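PDB 1VQV: thiamine-monophosphate kinase, which catalyses the ATP-dependent phosphorylation of thiamine monophosphate to thiamine diphosphate, the active form of vitamin B1, working as a homodimer. Local coordinates for residues C108-C113 with R187-I192; G61-S66 with Q183-P188; A82-N87 with I128-V133. All coordinates share one frame; numbering follows the deposited sequence.

Interaction 1: C108-C113 with R187-I192. With PO4 (phosphate ion), chain F.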
loop_
_atom_site.group_PDB
_atom_site.type_symbol
_atom_site.label_atom_id
_atom_site.label_comp_id
_atom_site.label_asym_id
_atom_site.label_seq_id
_atom_site.Cartn_x
_atom_site.Cartn_y
_atom_site.Cartn_z
ATOM N N CYS B 108 4.806 8.942 -13.750
ATOM C CA CYS B 108 3.940 9.935 -13.143
ATOM C C CYS B 108 3.804 11.132 -14.079
ATOM O O CYS B 108 2.702 11.649 -14.270
ATOM C CB CYS B 108 4.504 10.380 -11.792
ATOM S SG CYS B 108 4.398 9.141 -10.480
ATOM N N GLU B 109 4.919 11.562 -14.675
ATOM C CA GLU B 109 4.888 12.689 -15.599
ATOM C C GLU B 109 3.954 12.356 -16.744
ATOM O O GLU B 109 3.166 13.191 -17.188
ATOM C CB GLU B 109 6.272 12.972 -16.172
ATOM C CG GLU B 109 7.282 13.336 -15.117
ATOM C CD GLU B 109 8.666 13.625 -15.682
ATOM O OE1 GLU B 109 9.100 12.915 -16.626
ATOM O OE2 GLU B 109 9.324 14.554 -15.157
ATOM N N PHE B 110 4.038 11.120 -17.206
ATOM C CA PHE B 110 3.221 10.666 -18.308
ATOM C C PHE B 110 1.740 10.602 -17.977
ATOM O O PHE B 110 0.934 11.264 -18.623
ATOM C CB PHE B 110 3.687 9.282 -18.771
ATOM C CG PHE B 110 3.042 8.835 -20.044
ATOM C CD1 PHE B 110 3.420 9.403 -21.257
ATOM C CD2 PHE B 110 2.016 7.901 -20.032
ATOM C CE1 PHE B 110 2.787 9.052 -22.430
ATOM C CE2 PHE B 110 1.373 7.544 -21.206
ATOM C CZ PHE B 110 1.759 8.121 -22.407
ATOM N N TYR B 111 1.390 9.790 -16.981
ATOM C CA TYR B 111 0.002 9.612 -16.569
ATOM C C TYR B 111 -0.604 10.792 -15.826
ATOM O O TYR B 111 -1.818 10.865 -15.651
ATOM C CB TYR B 111 -0.120 8.360 -15.721
ATOM C CG TYR B 111 0.381 7.126 -16.423
ATOM C CD1 TYR B 111 -0.152 6.737 -17.649
ATOM C CD2 TYR B 111 1.379 6.335 -15.854
ATOM C CE1 TYR B 111 0.294 5.597 -18.284
ATOM C CE2 TYR B 111 1.828 5.187 -16.485
ATOM C CZ TYR B 111 1.283 4.822 -17.700
ATOM O OH TYR B 111 1.717 3.671 -18.324
ATOM N N LYS B 112 0.247 11.710 -15.388
ATOM C CA LYS B 112 -0.199 12.908 -14.684
ATOM C C LYS B 112 -0.735 12.620 -13.285
ATOM O O LYS B 112 -1.809 13.101 -12.902
ATOM C CB LYS B 112 -1.269 13.627 -15.509
ATOM C CG LYS B 112 -0.778 14.050 -16.864
ATOM C CD LYS B 112 -1.926 14.499 -17.728
ATOM C CE LYS B 112 -1.432 14.890 -19.121
ATOM N NZ LYS B 112 -2.560 15.270 -20.009
ATOM N N CYS B 113 0.014 11.817 -12.540
ATOM C CA CYS B 113 -0.333 11.466 -11.179
ATOM C C CYS B 113 0.935 11.756 -10.399
ATOM O O CYS B 113 1.926 12.207 -10.973
ATOM C CB CYS B 113 -0.701 9.983 -11.071
ATOM S SG CYS B 113 0.661 8.855 -11.420
ATOM N N ARG B 187 8.058 -2.773 -19.759
ATOM C CA ARG B 187 7.653 -1.376 -19.703
ATOM C C ARG B 187 6.313 -1.183 -20.400
ATOM O O ARG B 187 6.236 -0.479 -21.403
ATOM C CB ARG B 187 8.707 -0.493 -20.390
ATOM C CG ARG B 187 9.467 0.441 -19.468
ATOM C CD ARG B 187 10.054 1.667 -20.198
ATOM N NE ARG B 187 9.002 2.552 -20.705
ATOM C CZ ARG B 187 9.046 3.882 -20.647
ATOM N NH1 ARG B 187 10.083 4.495 -20.099
ATOM N NH2 ARG B 187 8.062 4.607 -21.158
ATOM N N PRO B 188 5.240 -1.804 -19.884
ATOM C CA PRO B 188 3.929 -1.645 -20.520
ATOM C C PRO B 188 3.382 -0.230 -20.353
ATOM O O PRO B 188 3.810 0.491 -19.465
ATOM C CB PRO B 188 3.075 -2.685 -19.806
ATOM C CG PRO B 188 3.675 -2.718 -18.434
ATOM C CD PRO B 188 5.151 -2.693 -18.712
ATOM N N THR B 189 2.468 0.170 -21.234
ATOM C CA THR B 189 1.839 1.489 -21.163
ATOM C C THR B 189 0.341 1.297 -20.904
ATOM O O THR B 189 -0.340 0.600 -21.652
ATOM C CB THR B 189 2.025 2.308 -22.476
ATOM O OG1 THR B 189 3.421 2.518 -22.728
ATOM C CG2 THR B 189 1.356 3.671 -22.356
ATOM N N ALA B 190 -0.161 1.882 -19.822
ATOM C CA ALA B 190 -1.571 1.767 -19.501
ATOM C C ALA B 190 -2.333 2.533 -20.571
ATOM O O ALA B 190 -1.859 3.556 -21.071
ATOM C CB ALA B 190 -1.850 2.349 -18.129
ATOM N N ARG B 191 -3.515 2.033 -20.910
ATOM C CA ARG B 191 -4.347 2.647 -21.927
ATOM C C ARG B 191 -5.059 3.856 -21.386
ATOM O O ARG B 191 -6.270 3.987 -21.511
ATOM C CB ARG B 191 -5.353 1.627 -22.430
ATOM C CG ARG B 191 -4.675 0.403 -22.969
ATOM C CD ARG B 191 -3.507 0.807 -23.834
ATOM N NE ARG B 191 -3.659 0.277 -25.180
ATOM C CZ ARG B 191 -3.962 1.004 -26.246
ATOM N NH1 ARG B 191 -4.143 2.314 -26.141
ATOM N NH2 ARG B 191 -4.101 0.407 -27.414
ATOM N N ILE B 192 -4.290 4.760 -20.797
ATOM C CA ILE B 192 -4.869 5.942 -20.205
ATOM C C ILE B 192 -5.568 6.757 -21.267
ATOM O O ILE B 192 -6.298 7.702 -20.957
ATOM C CB ILE B 192 -3.807 6.794 -19.482
ATOM C CG1 ILE B 192 -4.518 7.924 -18.736
ATOM C CG2 ILE B 192 -2.751 7.284 -20.476
ATOM C CD1 ILE B 192 -3.655 8.718 -17.812
HETATM P P PO4 F . 13.700 2.889 -20.493
HETATM O O1 PO4 F . 13.417 3.638 -21.747
HETATM O O2 PO4 F . 13.695 1.432 -20.771
HETATM O O3 PO4 F . 15.035 3.288 -19.967
HETATM O O4 PO4 F . 12.653 3.200 -19.481
#

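Interaction 2: G61-S66 with Q183-P188. With PO4 (phosphate ion), chain F.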
loop_
_atom_site.group_PDB
_atom_site.type_symbol
_atom_site.label_atom_id
_atom_site.label_comp_id
_atom_site.label_asym_id
_atom_site.label_seq_id
_atom_site.Cartn_x
_atom_site.Cartn_y
_atom_site.Cartn_z
ATOM N N GLY B 61 10.600 0.519 -12.251
ATOM C CA GLY B 61 10.026 1.706 -11.643
ATOM C C GLY B 61 8.836 2.200 -12.436
ATOM O O GLY B 61 7.861 2.661 -11.870
ATOM N N TRP B 62 8.922 2.112 -13.759
ATOM C CA TRP B 62 7.832 2.534 -14.623
ATOM C C TRP B 62 6.671 1.555 -14.440
ATOM O O TRP B 62 5.542 1.952 -14.211
ATOM C CB TRP B 62 8.308 2.578 -16.087
ATOM C CG TRP B 62 7.214 2.827 -17.109
ATOM C CD1 TRP B 62 6.317 1.907 -17.593
ATOM C CD2 TRP B 62 6.864 4.079 -17.712
ATOM N NE1 TRP B 62 5.435 2.509 -18.446
ATOM C CE2 TRP B 62 5.741 3.841 -18.540
ATOM C CE3 TRP B 62 7.385 5.377 -17.631
ATOM C CZ2 TRP B 62 5.126 4.854 -19.284
ATOM C CZ3 TRP B 62 6.776 6.383 -18.369
ATOM C CH2 TRP B 62 5.650 6.113 -19.187
ATOM N N LYS B 63 6.960 0.266 -14.508
ATOM C CA LYS B 63 5.931 -0.742 -14.340
ATOM C C LYS B 63 5.186 -0.601 -13.008
ATOM O O LYS B 63 3.973 -0.750 -12.964
ATOM C CB LYS B 63 6.554 -2.131 -14.453
ATOM C CG LYS B 63 5.564 -3.245 -14.636
ATOM C CD LYS B 63 6.239 -4.453 -15.234
ATOM C CE LYS B 63 5.263 -5.598 -15.401
ATOM N NZ LYS B 63 5.909 -6.804 -15.990
ATOM N N ALA B 64 5.903 -0.301 -11.928
ATOM C CA ALA B 64 5.270 -0.168 -10.617
ATOM C C ALA B 64 4.099 0.807 -10.659
ATOM O O ALA B 64 3.063 0.578 -10.035
ATOM C CB ALA B 64 6.290 0.275 -9.586
ATOM N N ILE B 65 4.265 1.896 -11.394
ATOM C CA ILE B 65 3.215 2.891 -11.535
ATOM C C ILE B 65 2.183 2.477 -12.596
ATOM O O ILE B 65 0.983 2.634 -12.405
ATOM C CB ILE B 65 3.818 4.257 -11.912
ATOM C CG1 ILE B 65 4.623 4.801 -10.727
ATOM C CG2 ILE B 65 2.715 5.226 -12.351
ATOM C CD1 ILE B 65 3.818 5.065 -9.482
ATOM N N SER B 66 2.656 1.926 -13.704
ATOM C CA SER B 66 1.765 1.512 -14.776
ATOM C C SER B 66 0.758 0.422 -14.435
ATOM O O SER B 66 -0.362 0.465 -14.920
ATOM C CB SER B 66 2.571 1.087 -16.006
ATOM O OG SER B 66 3.023 2.224 -16.726
ATOM N N GLN B 183 9.653 -5.531 -24.178
ATOM C CA GLN B 183 9.321 -4.204 -23.721
ATOM C C GLN B 183 7.857 -4.123 -23.286
ATOM O O GLN B 183 7.536 -3.461 -22.305
ATOM C CB GLN B 183 9.673 -3.192 -24.827
ATOM C CG GLN B 183 11.187 -3.227 -25.160
ATOM C CD GLN B 183 11.686 -2.138 -26.124
ATOM O OE1 GLN B 183 12.904 -2.003 -26.348
ATOM N NE2 GLN B 183 10.758 -1.366 -26.695
ATOM N N ARG B 184 6.972 -4.822 -23.993
ATOM C CA ARG B 184 5.546 -4.828 -23.661
ATOM C C ARG B 184 5.290 -5.463 -22.301
ATOM O O ARG B 184 4.287 -5.180 -21.633
ATOM C CB ARG B 184 4.759 -5.587 -24.739
ATOM C CG ARG B 184 4.260 -4.684 -25.863
ATOM C CD ARG B 184 4.105 -5.382 -27.204
ATOM N NE ARG B 184 4.237 -4.392 -28.275
ATOM C CZ ARG B 184 4.469 -4.671 -29.555
ATOM N NH1 ARG B 184 4.590 -5.926 -29.966
ATOM N NH2 ARG B 184 4.622 -3.681 -30.418
ATOM N N HIS B 185 6.210 -6.321 -21.890
ATOM C CA HIS B 185 6.079 -7.001 -20.619
ATOM C C HIS B 185 6.823 -6.263 -19.518
ATOM O O HIS B 185 6.379 -6.230 -18.378
ATOM C CB HIS B 185 6.591 -8.435 -20.759
ATOM C CG HIS B 185 6.660 -9.183 -19.468
ATOM N ND1 HIS B 185 7.803 -9.238 -18.704
ATOM C CD2 HIS B 185 5.729 -9.906 -18.806
ATOM C CE1 HIS B 185 7.577 -9.965 -17.624
ATOM N NE2 HIS B 185 6.326 -10.383 -17.662
ATOM N N LEU B 186 7.943 -5.648 -19.869
ATOM C CA LEU B 186 8.746 -4.932 -18.887
ATOM C C LEU B 186 8.316 -3.481 -18.667
ATOM O O LEU B 186 8.226 -3.013 -17.533
ATOM C CB LEU B 186 10.226 -4.977 -19.293
ATOM C CG LEU B 186 11.198 -5.515 -18.240
ATOM C CD1 LEU B 186 10.664 -6.818 -17.707
ATOM C CD2 LEU B 186 12.574 -5.723 -18.851
ATOM N N ARG B 187 8.058 -2.773 -19.759
ATOM C CA ARG B 187 7.653 -1.376 -19.703
ATOM C C ARG B 187 6.313 -1.183 -20.400
ATOM O O ARG B 187 6.236 -0.479 -21.403
ATOM C CB ARG B 187 8.707 -0.493 -20.390
ATOM C CG ARG B 187 9.467 0.441 -19.468
ATOM C CD ARG B 187 10.054 1.667 -20.198
ATOM N NE ARG B 187 9.002 2.552 -20.705
ATOM C CZ ARG B 187 9.046 3.882 -20.647
ATOM N NH1 ARG B 187 10.083 4.495 -20.099
ATOM N NH2 ARG B 187 8.062 4.607 -21.158
ATOM N N PRO B 188 5.240 -1.804 -19.884
ATOM C CA PRO B 188 3.929 -1.645 -20.520
ATOM C C PRO B 188 3.382 -0.230 -20.353
ATOM O O PRO B 188 3.810 0.491 -19.465
ATOM C CB PRO B 188 3.075 -2.685 -19.806
ATOM C CG PRO B 188 3.675 -2.718 -18.434
ATOM C CD PRO B 188 5.151 -2.693 -18.712
HETATM P P PO4 F . 13.700 2.889 -20.493
HETATM O O1 PO4 F . 13.417 3.638 -21.747
HETATM O O2 PO4 F . 13.695 1.432 -20.771
HETATM O O3 PO4 F . 15.035 3.288 -19.967
HETATM O O4 PO4 F . 12.653 3.200 -19.481
#

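Interaction 3: A82-N87 with I128-V133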
loop_
_atom_site.group_PDB
_atom_site.type_symbol
_atom_site.label_atom_id
_atom_site.label_comp_id
_atom_site.label_asym_id
_atom_site.label_seq_id
_atom_site.Cartn_x
_atom_site.Cartn_y
_atom_site.Cartn_z
ATOM N N ALA B 82 -0.099 8.567 -5.416
ATOM C CA ALA B 82 0.543 7.281 -5.217
ATOM C C ALA B 82 1.470 7.217 -4.001
ATOM O O ALA B 82 2.180 8.178 -3.687
ATOM C CB ALA B 82 1.313 6.910 -6.465
ATOM N N LEU B 83 1.437 6.075 -3.318
ATOM C CA LEU B 83 2.281 5.794 -2.156
ATOM C C LEU B 83 3.145 4.578 -2.518
ATOM O O LEU B 83 2.620 3.495 -2.817
ATOM C CB LEU B 83 1.443 5.446 -0.918
ATOM C CG LEU B 83 0.662 6.526 -0.180
ATOM C CD1 LEU B 83 0.009 5.921 1.034
ATOM C CD2 LEU B 83 1.599 7.629 0.245
ATOM N N ILE B 84 4.463 4.751 -2.490
ATOM C CA ILE B 84 5.355 3.659 -2.834
ATOM C C ILE B 84 6.179 3.163 -1.663
ATOM O O ILE B 84 6.999 3.886 -1.102
ATOM C CB ILE B 84 6.293 4.057 -3.980
ATOM C CG1 ILE B 84 5.459 4.349 -5.228
ATOM C CG2 ILE B 84 7.305 2.949 -4.231
ATOM C CD1 ILE B 84 6.256 4.669 -6.446
ATOM N N SER B 85 5.951 1.902 -1.323
ATOM C CA SER B 85 6.626 1.251 -0.219
ATOM C C SER B 85 7.695 0.291 -0.757
ATOM O O SER B 85 7.412 -0.575 -1.587
ATOM C CB SER B 85 5.583 0.506 0.626
ATOM O OG SER B 85 6.127 -0.004 1.825
ATOM N N LEU B 86 8.929 0.453 -0.288
ATOM C CA LEU B 86 10.009 -0.404 -0.755
ATOM C C LEU B 86 10.674 -1.255 0.312
ATOM O O LEU B 86 11.025 -0.764 1.383
ATOM C CB LEU B 86 11.086 0.433 -1.451
ATOM C CG LEU B 86 10.736 1.097 -2.781
ATOM C CD1 LEU B 86 11.977 1.768 -3.317
ATOM C CD2 LEU B 86 10.225 0.053 -3.781
ATOM N N ASN B 87 10.822 -2.541 -0.001
ATOM C CA ASN B 87 11.498 -3.510 0.857
ATOM C C ASN B 87 12.822 -3.727 0.128
ATOM O O ASN B 87 12.862 -4.412 -0.890
ATOM C CB ASN B 87 10.740 -4.839 0.897
ATOM C CG ASN B 87 9.505 -4.794 1.766
ATOM O OD1 ASN B 87 8.816 -5.803 1.915
ATOM N ND2 ASN B 87 9.214 -3.633 2.350
ATOM N N ILE B 128 8.332 -4.570 -3.970
ATOM C CA ILE B 128 7.774 -3.283 -4.340
ATOM C C ILE B 128 6.271 -3.336 -4.143
ATOM O O ILE B 128 5.597 -4.196 -4.698
ATOM C CB ILE B 128 8.092 -2.918 -5.804
ATOM C CG1 ILE B 128 9.598 -2.992 -6.045
ATOM C CG2 ILE B 128 7.630 -1.506 -6.091
ATOM C CD1 ILE B 128 10.018 -2.646 -7.442
ATOM N N SER B 129 5.755 -2.416 -3.337
ATOM C CA SER B 129 4.334 -2.361 -3.045
ATOM C C SER B 129 3.850 -0.946 -3.321
ATOM O O SER B 129 4.271 0.001 -2.662
ATOM C CB SER B 129 4.098 -2.750 -1.581
ATOM O OG SER B 129 2.724 -2.766 -1.250
ATOM N N VAL B 130 2.959 -0.810 -4.294
ATOM C CA VAL B 130 2.450 0.494 -4.692
ATOM C C VAL B 130 0.976 0.698 -4.365
ATOM O O VAL B 130 0.161 -0.235 -4.416
ATOM C CB VAL B 130 2.639 0.703 -6.207
ATOM C CG1 VAL B 130 3.331 2.018 -6.472
ATOM C CG2 VAL B 130 3.420 -0.455 -6.791
ATOM N N PHE B 131 0.645 1.941 -4.044
ATOM C CA PHE B 131 -0.713 2.315 -3.699
ATOM C C PHE B 131 -1.097 3.487 -4.568
ATOM O O PHE B 131 -0.352 4.451 -4.685
ATOM C CB PHE B 131 -0.767 2.707 -2.220
ATOM C CG PHE B 131 -2.081 3.302 -1.767
ATOM C CD1 PHE B 131 -3.271 2.565 -1.830
ATOM C CD2 PHE B 131 -2.108 4.577 -1.188
ATOM C CE1 PHE B 131 -4.466 3.089 -1.314
ATOM C CE2 PHE B 131 -3.290 5.108 -0.671
ATOM C CZ PHE B 131 -4.470 4.366 -0.730
ATOM N N LEU B 132 -2.274 3.416 -5.163
ATOM C CA LEU B 132 -2.704 4.490 -6.023
ATOM C C LEU B 132 -4.147 4.870 -5.828
ATOM O O LEU B 132 -5.027 4.014 -5.744
ATOM C CB LEU B 132 -2.487 4.095 -7.470
ATOM C CG LEU B 132 -2.904 5.120 -8.514
ATOM C CD1 LEU B 132 -2.037 6.348 -8.421
ATOM C CD2 LEU B 132 -2.767 4.497 -9.880
ATOM N N VAL B 133 -4.377 6.172 -5.765
ATOM C CA VAL B 133 -5.719 6.680 -5.618
ATOM C C VAL B 133 -6.091 7.439 -6.876
ATOM O O VAL B 133 -5.295 8.236 -7.376
ATOM C CB VAL B 133 -5.829 7.621 -4.444
ATOM C CG1 VAL B 133 -7.267 8.088 -4.315
ATOM C CG2 VAL B 133 -5.358 6.925 -3.185
#

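Interaction 1: C108-C113 with R187-I192
Tyr111 reaches from the last turn of helix 94-111, in the AIR synthase-related (PurM-like) N-terminal domain, to residues 187-192, in the loop between helix 176-186 and helix 195-201. With CG anti to its own carbonyl carbon (chi1 -57°), the side chain swings off the helix and lies along this loop. CB starts the contact beside CD1 of Ile192, at 4.1 Å. Next, ring atom CD1 meets the CG2 methyl of Ile192 at 3.9 Å; this methyl sits at the ring edge, in its plane. Further out, CE1 has CB of Ala190 at 3.9 Å, approaching obliquely, and CZ rests by that alanine CB as well. At the tip, OH accepts the backbone N-H of Ala190 over 3.0 Å, in a nearly straight bond (169°). The same oxygen is hydrogen-bonded to Ser66 OG on helix 57-73, so the buried phenol oxygen is held from a loop and from a second helix. Val69 of that helix packs on both Tyr111 and Ala190.

The loop answers with Ile192, whose extended chain carries CD1 to 3.6 Å from the backbone O of Tyr111 at the end of the helix. Toward solvent the contact thins to Phe110, where ring atom CE2 lies 4.0 Å from CG2 of Thr189.

Interaction 2: G61-S66 with Q183-P188
Trp62 and Lys63, neighbours on helix 57-73, meet the end of helix 176-186 and the first residues of the loop after it. Lys63 and the pyrrole side of Trp62 make the buried half. The lysine chain is fully extended, with CG anti to the backbone N (chi1 -166°), and slides past the helix terminus: CD lies 3.4 Å from Leu186 O and 4.0 Å from CD of Pro188, which it crosses at about a right angle. Its ammonium NZ points at the backbone O of His185; the 2.5 Å between Lys63 NZ and His185 O is too short to be taken literally, so the contact is sound but its exact geometry doubtful. NZ also stands over the centre of one face of the His185 imidazole. A positive group beside the carbonyl end of a helix would probably be steadied by the helix dipole. Trp62 NE1, meanwhile, donates to the backbone O of Pro188 at 2.8 Å, with the oxygen in the indole plane. Ser66 OG adds at most a weak bond to that oxygen; its stronger partner is Tyr111 OH.

The solvent side belongs to Arg187. Its chain bends at chi3 (66°) to lay the guanidinium flat on the indole, the planes 16° apart, with Arg187 CZ 3.8 Å from the centroid of the six-membered ring of Trp62 in a cation-pi stack. From its edge NH1 reaches O4 of a phosphate ion, probably from the crystallisation liquor, at 2.9 Å. A leucine in place of Trp62 would probably leave Pro188 O without its N-H donor and the guanidinium free to turn from its stack.

The Lys63 side chain is about 6 Å from those of His50 and Glu260, both substrate-binding, so this junction of the PurM-like N-terminal domain with helix 176-186 borders the substrate site.

Interaction 3: A82-N87 with I128-V133
Phe131 O takes the backbone N-H of Leu83 at 2.8 Å, with an angle of 160° at the hydrogen, and has the CA of Ala82 beside it in a CA-H...O contact. Leu83 returns the bond through its own O to the N of Phe131, closing a hydrogen-bonded antiparallel pair. The next hydrogen-bonded pair, Ser85 with Ser129, repeats the exchange, Ser85 N to Ser129 O at 2.9 Å and Ser129 N to Ser85 O at 3.0 Å.

These strands, 77-88 and 127-136, are the two inner members of the four-stranded sheet of the PurM-like N-terminal domain, where helices 57-73 and 94-111 cover one face. The face carrying Ile84, Val130, Leu86, Ile128, Ala82 and Leu132 turns to those helices. Here Ile84 has CG1 anti to its carbonyl carbon (chi1 -63°), and it is this branch that meets Val130 CG1; CD2 of Leu86 rests 3.8 Å from CG2 of Ile128, each pair pointing the same way. Val130 also packs on Asp43, a magnesium ligand, and Leu86 on Tyr101, which binds ATP.

The face of Leu83, Ser85, Ser129 and Phe131 meets the second subunit, as in other PurM-like dimers. Leu83 lies alongside Phe131 with Leu83 CB in the plane of the Phe131 ring, at its edge, 3.7 Å from Phe131 CD2. Across the dimer, Phe131 stacks on Phe131 of the second subunit, and Ser129 OG hydrogen-bonds its counterpart there.

In the fold
From the N terminus, helix 57-73 supplies the first half of interaction 2, and strand 77-88 follows it with the first half of interaction 3. Next comes helix 94-111, whose end opens interaction 1. Strand 127-136 then pairs back with 77-88, closing interaction 3 first, so that its segments alternate with those of interaction 1. The chain goes on to helix 176-186 and the loop after it, where residues 183-188 and 187-192 close interactions 2 and 1, sharing Arg187 and Pro188. Interaction 3 thus falls wholly within the span of interaction 2. Ala64 and Ile65 pack helix 57-73 onto the sheet; interactions 1 and 2 tie both helices to the later half of the chain.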